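PDB 2ICS: adenine Deaminase from Enterococcus faecalis, which hydrolyses acetyl-(R)-mandelate in vitro as an esterase with two zinc ions per subunit, although with very low efficiency. Local coordinates for residues Asp59-Phe64 with Thr271-Arg276; Glu65-Tyr70 with Trp120-Gln125. All coordinates share one frame; numbering follows the deposited sequence.

In the fold
Both contacts serve the mouth of the TIM barrel, one on a zinc ion and one on the bound adenine. Contact 1 lies about 9 Å from the centre of the chain and makes most of one zinc site; contact 2, about 19 Å from that centre, lies in the loops around the ligand. Their centres are about 12 Å apart, and Y70 joins them. Its OH sits 3.3 Å from OD1 of D272, its CE2 is 3.1 Å from NE2 of H62, and its ring meets that of Y274, with 3.9 Å from Y70 CE1 to Y274 CE2. Residues 65-70 directly follow 59-64, so one continuous run of chain passes from zinc ligands to the adenine pocket.

Contact 1 of 2, residues Asp59-Phe64 with Thr271-Arg276; sequences DHVHCF and TDIYIR. With ZN (zinc ion), chain B.
H60 and D272 run side by side into the same zinc ion, and with H62 they supply three of its ligands. This is the HxH motif at the end of the first barrel strand, 51-61, joined by the late aspartate characteristic of the amidohydrolase TIM barrel. NE2 of H60 binds the metal at 2.2 Å, NE2 of H62 at 2.0 Å and OD1 of D272 at 2.2 Å. A water and the carboxylated lysine K154, which bridges to the second zinc, complete the site.

The three groups are turned differently around the ion. The carboxylate plane of D272 is tilted 47° from the H60 ring, and D272 CB sits over one ring face, 3.8 Å from the centroid of that ring, as a CH-pi contact. Against H62 the same carboxylate stands steeply, at 71°, with OD1 in the plane of that imidazole and at its edge. D272 reaches the metal because its CG is anti to the backbone N (chi1 178°). On their far sides the histidines are tied by second-shell threonines: H60 ND1 bonds to T210 OG1, and H62 ND1 to T91 OG1.

One backbone bond and a weaker one join the segments. D272 N donates to H60 O at 2.8 Å, arriving tilted from the carbonyl plane, and H62 N gives a weak bond to I273 O at 3.3 Å. Y274, the N-cap residue of helix 275-279, meets the second histidine through its CB, 4.1 Å from H62 CB. Away from the metal, V61 and I273 lie alongside one another, both also touching I77, and their CG2 methyls meet at 3.8 Å.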
loop_
_atom_site.group_PDB
_atom_site.type_symbol
_atom_site.label_atom_id
_atom_site.label_comp_id
_atom_site.label_asym_id
_atom_site.label_seq_id
_atom_site.Cartn_x
_atom_site.Cartn_y
_atom_site.Cartn_z
ATOM N N ASP A 59 -0.530 -0.976 0.970
ATOM C CA ASP A 59 -1.453 -0.047 1.621
ATOM C C ASP A 59 -2.445 0.713 0.740
ATOM O O ASP A 59 -3.039 1.695 1.180
ATOM C CB ASP A 59 -0.693 0.940 2.532
ATOM C CG ASP A 59 0.126 1.955 1.760
ATOM O OD1 ASP A 59 -0.091 2.109 0.537
ATOM O OD2 ASP A 59 0.980 2.612 2.392
ATOM N N HIS A 60 -2.613 0.291 -0.505
ATOM C CA HIS A 60 -3.614 0.923 -1.348
ATOM C C HIS A 60 -4.189 -0.173 -2.227
ATOM O O HIS A 60 -3.632 -0.528 -3.267
ATOM C CB HIS A 60 -3.056 2.068 -2.197
ATOM C CG HIS A 60 -4.121 2.832 -2.921
ATOM N ND1 HIS A 60 -4.027 4.163 -3.259
ATOM C CD2 HIS A 60 -5.325 2.418 -3.398
ATOM C CE1 HIS A 60 -5.152 4.510 -3.917
ATOM N NE2 HIS A 60 -5.971 3.484 -4.027
ATOM N N VAL A 61 -5.334 -0.686 -1.794
ATOM C CA VAL A 61 -5.994 -1.784 -2.475
ATOM C C VAL A 61 -7.517 -1.604 -2.507
ATOM O O VAL A 61 -8.067 -0.765 -1.803
ATOM C CB VAL A 61 -5.632 -3.090 -1.726
ATOM C CG1 VAL A 61 -6.714 -4.118 -1.877
ATOM C CG2 VAL A 61 -4.298 -3.603 -2.221
ATOM N N HIS A 62 -8.184 -2.399 -3.338
ATOM C CA HIS A 62 -9.635 -2.388 -3.437
ATOM C C HIS A 62 -10.058 -3.852 -3.493
ATOM O O HIS A 62 -10.006 -4.499 -4.543
ATOM C CB HIS A 62 -10.073 -1.613 -4.673
ATOM C CG HIS A 62 -9.827 -0.142 -4.556
ATOM N ND1 HIS A 62 -10.497 0.677 -3.674
ATOM C CD2 HIS A 62 -8.893 0.644 -5.150
ATOM C CE1 HIS A 62 -9.955 1.903 -3.751
ATOM N NE2 HIS A 62 -8.978 1.936 -4.635
ATOM N N CYS A 63 -10.450 -4.379 -2.336
ATOM C CA CYS A 63 -10.824 -5.778 -2.243
ATOM C C CYS A 63 -12.153 -6.122 -1.571
ATOM O O CYS A 63 -12.265 -7.175 -0.940
ATOM C CB CYS A 63 -9.694 -6.557 -1.564
ATOM S SG CYS A 63 -9.260 -5.958 0.073
ATOM N N PHE A 64 -13.143 -5.238 -1.679
ATOM C CA PHE A 64 -14.472 -5.523 -1.141
ATOM C C PHE A 64 -15.121 -6.230 -2.331
ATOM O O PHE A 64 -15.574 -5.575 -3.269
ATOM C CB PHE A 64 -15.237 -4.232 -0.822
ATOM C CG PHE A 64 -16.645 -4.464 -0.324
ATOM C CD1 PHE A 64 -17.548 -3.408 -0.237
ATOM C CD2 PHE A 64 -17.073 -5.738 0.057
ATOM C CE1 PHE A 64 -18.856 -3.610 0.220
ATOM C CE2 PHE A 64 -18.376 -5.951 0.512
ATOM C CZ PHE A 64 -19.268 -4.886 0.594
ATOM N N THR A 271 -0.149 -0.599 -5.066
ATOM C CA THR A 271 -0.700 -0.902 -6.381
ATOM C C THR A 271 -1.985 -0.244 -6.859
ATOM O O THR A 271 -2.160 -0.066 -8.067
ATOM C CB THR A 271 -0.966 -2.403 -6.492
ATOM O OG1 THR A 271 -1.935 -2.769 -5.498
ATOM C CG2 THR A 271 0.317 -3.199 -6.264
ATOM N N ASP A 272 -2.872 0.111 -5.931
ATOM C CA ASP A 272 -4.192 0.641 -6.282
ATOM C C ASP A 272 -4.777 -0.384 -7.250
ATOM O O ASP A 272 -5.344 -0.056 -8.288
ATOM C CB ASP A 272 -4.139 2.002 -6.956
ATOM C CG ASP A 272 -5.527 2.493 -7.350
ATOM O OD1 ASP A 272 -6.501 2.103 -6.676
ATOM O OD2 ASP A 272 -5.659 3.268 -8.319
ATOM N N ILE A 273 -4.614 -1.643 -6.876
ATOM C CA ILE A 273 -5.059 -2.775 -7.669
ATOM C C ILE A 273 -6.519 -3.162 -7.431
ATOM O O ILE A 273 -7.067 -2.978 -6.342
ATOM C CB ILE A 273 -4.173 -3.998 -7.343
ATOM C CG1 ILE A 273 -4.429 -5.135 -8.323
ATOM C CG2 ILE A 273 -4.463 -4.483 -5.912
ATOM C CD1 ILE A 273 -3.458 -6.297 -8.136
ATOM N N TYR A 274 -7.146 -3.680 -8.479
ATOM C CA TYR A 274 -8.508 -4.189 -8.405
ATOM C C TYR A 274 -8.558 -5.175 -9.568
ATOM O O TYR A 274 -7.690 -5.132 -10.446
ATOM C CB TYR A 274 -9.558 -3.066 -8.479
ATOM C CG TYR A 274 -9.845 -2.456 -9.822
ATOM C CD1 TYR A 274 -11.036 -2.742 -10.491
ATOM C CD2 TYR A 274 -8.971 -1.537 -10.392
ATOM C CE1 TYR A 274 -11.348 -2.120 -11.695
ATOM C CE2 TYR A 274 -9.271 -0.910 -11.594
ATOM C CZ TYR A 274 -10.461 -1.204 -12.241
ATOM O OH TYR A 274 -10.764 -0.579 -13.429
ATOM N N ILE A 275 -9.536 -6.073 -9.568
ATOM C CA ILE A 275 -9.589 -7.118 -10.580
ATOM C C ILE A 275 -9.249 -6.746 -12.024
ATOM O O ILE A 275 -8.510 -7.474 -12.685
ATOM C CB ILE A 275 -10.949 -7.868 -10.530
ATOM C CG1 ILE A 275 -10.819 -9.209 -11.257
ATOM C CG2 ILE A 275 -12.058 -7.026 -11.155
ATOM C CD1 ILE A 275 -11.891 -10.224 -10.884
ATOM N N ARG A 276 -9.749 -5.617 -12.508
ATOM C CA ARG A 276 -9.488 -5.214 -13.887
ATOM C C ARG A 276 -8.034 -4.897 -14.223
ATOM O O ARG A 276 -7.511 -5.411 -15.216
ATOM C CB ARG A 276 -10.381 -4.029 -14.275
ATOM C CG ARG A 276 -11.871 -4.362 -14.260
ATOM C CD ARG A 276 -12.742 -3.170 -14.664
ATOM N NE ARG A 276 -12.494 -2.741 -16.038
ATOM C CZ ARG A 276 -13.186 -1.790 -16.663
ATOM N NH1 ARG A 276 -14.177 -1.162 -16.037
ATOM N NH2 ARG A 276 -12.887 -1.467 -17.916
HETATM ZN ZN ZN B . -7.767 3.355 -5.340
HETATM O O HOH W 1 -7.065 4.620 -6.741
#

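Contact 2 of 2, residues Glu65-Tyr70 with Trp120-Gln125; sequences EKMALY and WGIVAQ. With ADE (adenine), chain D.
Beside the adenine pocket, to which Y70 and Q125 both belong, I122 packs against the ring of Y70. The two side chains cross at about a right angle, and the CD1 methyl of I122 comes in near the plane of the phenol, at the edge that carries CD2. These two carbons are modelled closer together than carbons can sit, so the detail at this spot cannot be trusted and nothing rests on it. At its hydroxyl end the phenol reaches the ligand: Y70 OH lies 2.7 Å from N1 of adenine. Q125 comes to the base at a separate atom, with its NE2 3.4 Å from N3. Its CG, anti to the backbone N, sends the chain toward the purine, and the bend at chi2 (65°) then turns only the amide.

Both segments are loops that follow barrel strands: 65-70 comes after strand 51-61, while the loop 120-125 comes after strand 110-114, and strand 83-89 lies between those two strands in the sheet. The loop after that middle strand ties in as well, through a backbone bond between T91 and I122. Residues W120 to V123 form a type II' turn, with G121 taking positive phi at its second position, and W120 O is held by the side-chain amide of N96.

Away from the ligand, selenomethionine M67 lies along this turn. Its CG stands 4.4 Å from CG1 of I122. A bend at chi2 (57°) brings the selenium over V123, 4.0 Å from the V123 CA and 4.3 Å from the V123 CG1. R156, which probably stabilises the transition state, is touched by both I122 and Q125.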
loop_
_atom_site.group_PDB
_atom_site.type_symbol
_atom_site.label_atom_id
_atom_site.label_comp_id
_atom_site.label_asym_id
_atom_site.label_seq_id
_atom_site.Cartn_x
_atom_site.Cartn_y
_atom_site.Cartn_z
ATOM N N GLU A 65 -15.154 -7.561 -2.292
ATOM C CA GLU A 65 -15.683 -8.349 -3.405
ATOM C C GLU A 65 -17.131 -8.097 -3.841
ATOM O O GLU A 65 -17.516 -8.477 -4.950
ATOM C CB GLU A 65 -15.481 -9.849 -3.136
ATOM C CG GLU A 65 -16.379 -10.442 -2.060
ATOM C CD GLU A 65 -16.213 -11.950 -1.933
ATOM O OE1 GLU A 65 -15.200 -12.407 -1.359
ATOM O OE2 GLU A 65 -17.096 -12.685 -2.421
ATOM N N LYS A 66 -17.928 -7.453 -2.994
ATOM C CA LYS A 66 -19.322 -7.185 -3.340
ATOM C C LYS A 66 -19.568 -5.840 -4.024
ATOM O O LYS A 66 -20.688 -5.562 -4.454
ATOM C CB LYS A 66 -20.210 -7.290 -2.096
ATOM C CG LYS A 66 -20.348 -8.699 -1.550
ATOM C CD LYS A 66 -20.914 -9.643 -2.602
ATOM C CE LYS A 66 -21.206 -11.011 -2.012
ATOM N NZ LYS A 66 -22.214 -10.926 -0.915
HETATM N N MSE A 67 -18.531 -5.014 -4.129
HETATM C CA MSE A 67 -18.660 -3.702 -4.766
HETATM C C MSE A 67 -18.802 -3.838 -6.276
HETATM O O MSE A 67 -18.236 -4.742 -6.884
HETATM C CB MSE A 67 -17.452 -2.820 -4.428
HETATM C CG MSE A 67 -17.547 -1.377 -4.925
HETATM SE SE MSE A 67 -19.120 -0.410 -4.295
HETATM C CE MSE A 67 -18.699 -0.310 -2.411
ATOM N N ALA A 68 -19.556 -2.914 -6.865
ATOM C CA ALA A 68 -19.848 -2.882 -8.295
ATOM C C ALA A 68 -18.721 -3.259 -9.245
ATOM O O ALA A 68 -18.539 -4.432 -9.570
ATOM C CB ALA A 68 -20.392 -1.511 -8.672
ATOM N N LEU A 69 -17.979 -2.258 -9.704
ATOM C CA LEU A 69 -16.893 -2.493 -10.651
ATOM C C LEU A 69 -15.530 -2.511 -9.971
ATOM O O LEU A 69 -14.683 -3.349 -10.269
ATOM C CB LEU A 69 -16.898 -1.402 -11.725
ATOM C CG LEU A 69 -18.250 -0.958 -12.296
ATOM C CD1 LEU A 69 -18.015 0.003 -13.456
ATOM C CD2 LEU A 69 -19.047 -2.166 -12.767
ATOM N N TYR A 70 -15.343 -1.567 -9.058
ATOM C CA TYR A 70 -14.106 -1.398 -8.308
ATOM C C TYR A 70 -14.015 -2.445 -7.186
ATOM O O TYR A 70 -14.380 -2.165 -6.047
ATOM C CB TYR A 70 -14.106 0.018 -7.726
ATOM C CG TYR A 70 -12.817 0.800 -7.885
ATOM C CD1 TYR A 70 -12.190 0.925 -9.129
ATOM C CD2 TYR A 70 -12.236 1.443 -6.792
ATOM C CE1 TYR A 70 -11.013 1.671 -9.270
ATOM C CE2 TYR A 70 -11.067 2.194 -6.924
ATOM C CZ TYR A 70 -10.461 2.299 -8.162
ATOM O OH TYR A 70 -9.290 3.009 -8.280
ATOM N N TRP A 120 -21.245 6.013 1.653
ATOM C CA TRP A 120 -21.438 4.838 0.805
ATOM C C TRP A 120 -20.183 4.435 0.040
ATOM O O TRP A 120 -20.229 3.581 -0.842
ATOM C CB TRP A 120 -22.596 5.055 -0.177
ATOM C CG TRP A 120 -23.929 5.115 0.504
ATOM C CD1 TRP A 120 -24.660 6.233 0.783
ATOM C CD2 TRP A 120 -24.660 4.011 1.049
ATOM N NE1 TRP A 120 -25.800 5.895 1.472
ATOM C CE2 TRP A 120 -25.825 4.537 1.649
ATOM C CE3 TRP A 120 -24.441 2.626 1.091
ATOM C CZ2 TRP A 120 -26.771 3.726 2.286
ATOM C CZ3 TRP A 120 -25.384 1.818 1.725
ATOM C CH2 TRP A 120 -26.536 2.373 2.315
ATOM N N GLY A 121 -19.055 5.039 0.389
ATOM C CA GLY A 121 -17.823 4.705 -0.296
ATOM C C GLY A 121 -17.838 5.124 -1.755
ATOM O O GLY A 121 -18.395 6.160 -2.114
ATOM N N ILE A 122 -17.234 4.303 -2.601
ATOM C CA ILE A 122 -17.147 4.596 -4.027
ATOM C C ILE A 122 -18.269 3.982 -4.861
ATOM O O ILE A 122 -18.045 3.628 -6.014
ATOM C CB ILE A 122 -15.815 4.088 -4.591
ATOM C CG1 ILE A 122 -15.748 2.573 -4.387
ATOM C CG2 ILE A 122 -14.644 4.787 -3.902
ATOM C CD1 ILE A 122 -14.426 1.959 -4.708
ATOM N N VAL A 123 -19.464 3.849 -4.290
ATOM C CA VAL A 123 -20.588 3.272 -5.031
ATOM C C VAL A 123 -20.693 3.933 -6.403
ATOM O O VAL A 123 -20.670 3.259 -7.433
ATOM C CB VAL A 123 -21.921 3.454 -4.271
ATOM C CG1 VAL A 123 -21.914 2.602 -3.012
ATOM C CG2 VAL A 123 -22.127 4.917 -3.913
ATOM N N ALA A 124 -20.808 5.254 -6.409
ATOM C CA ALA A 124 -20.877 5.998 -7.656
ATOM C C ALA A 124 -19.440 6.405 -7.963
ATOM O O ALA A 124 -18.516 5.970 -7.282
ATOM C CB ALA A 124 -21.753 7.233 -7.487
ATOM N N GLN A 125 -19.247 7.231 -8.980
ATOM C CA GLN A 125 -17.900 7.672 -9.325
ATOM C C GLN A 125 -17.604 9.007 -8.650
ATOM O O GLN A 125 -16.447 9.349 -8.412
ATOM C CB GLN A 125 -17.763 7.819 -10.842
ATOM C CG GLN A 125 -16.397 8.325 -11.310
ATOM C CD GLN A 125 -15.266 7.354 -11.008
ATOM O OE1 GLN A 125 -15.275 6.208 -11.468
ATOM N NE2 GLN A 125 -14.282 7.809 -10.237
HETATM N N9 ADE D . -10.816 8.400 -11.960
HETATM C C8 ADE D . -9.805 9.175 -11.463
HETATM N N7 ADE D . -9.196 8.558 -10.489
HETATM C C5 ADE D . -9.772 7.347 -10.295
HETATM C C6 ADE D . -9.558 6.253 -9.405
HETATM N N6 ADE D . -8.549 6.302 -8.458
HETATM N N1 ADE D . -10.361 5.166 -9.507
HETATM C C2 ADE D . -11.346 5.095 -10.418
HETATM N N3 ADE D . -11.580 6.100 -11.270
HETATM C C4 ADE D . -10.830 7.228 -11.244
#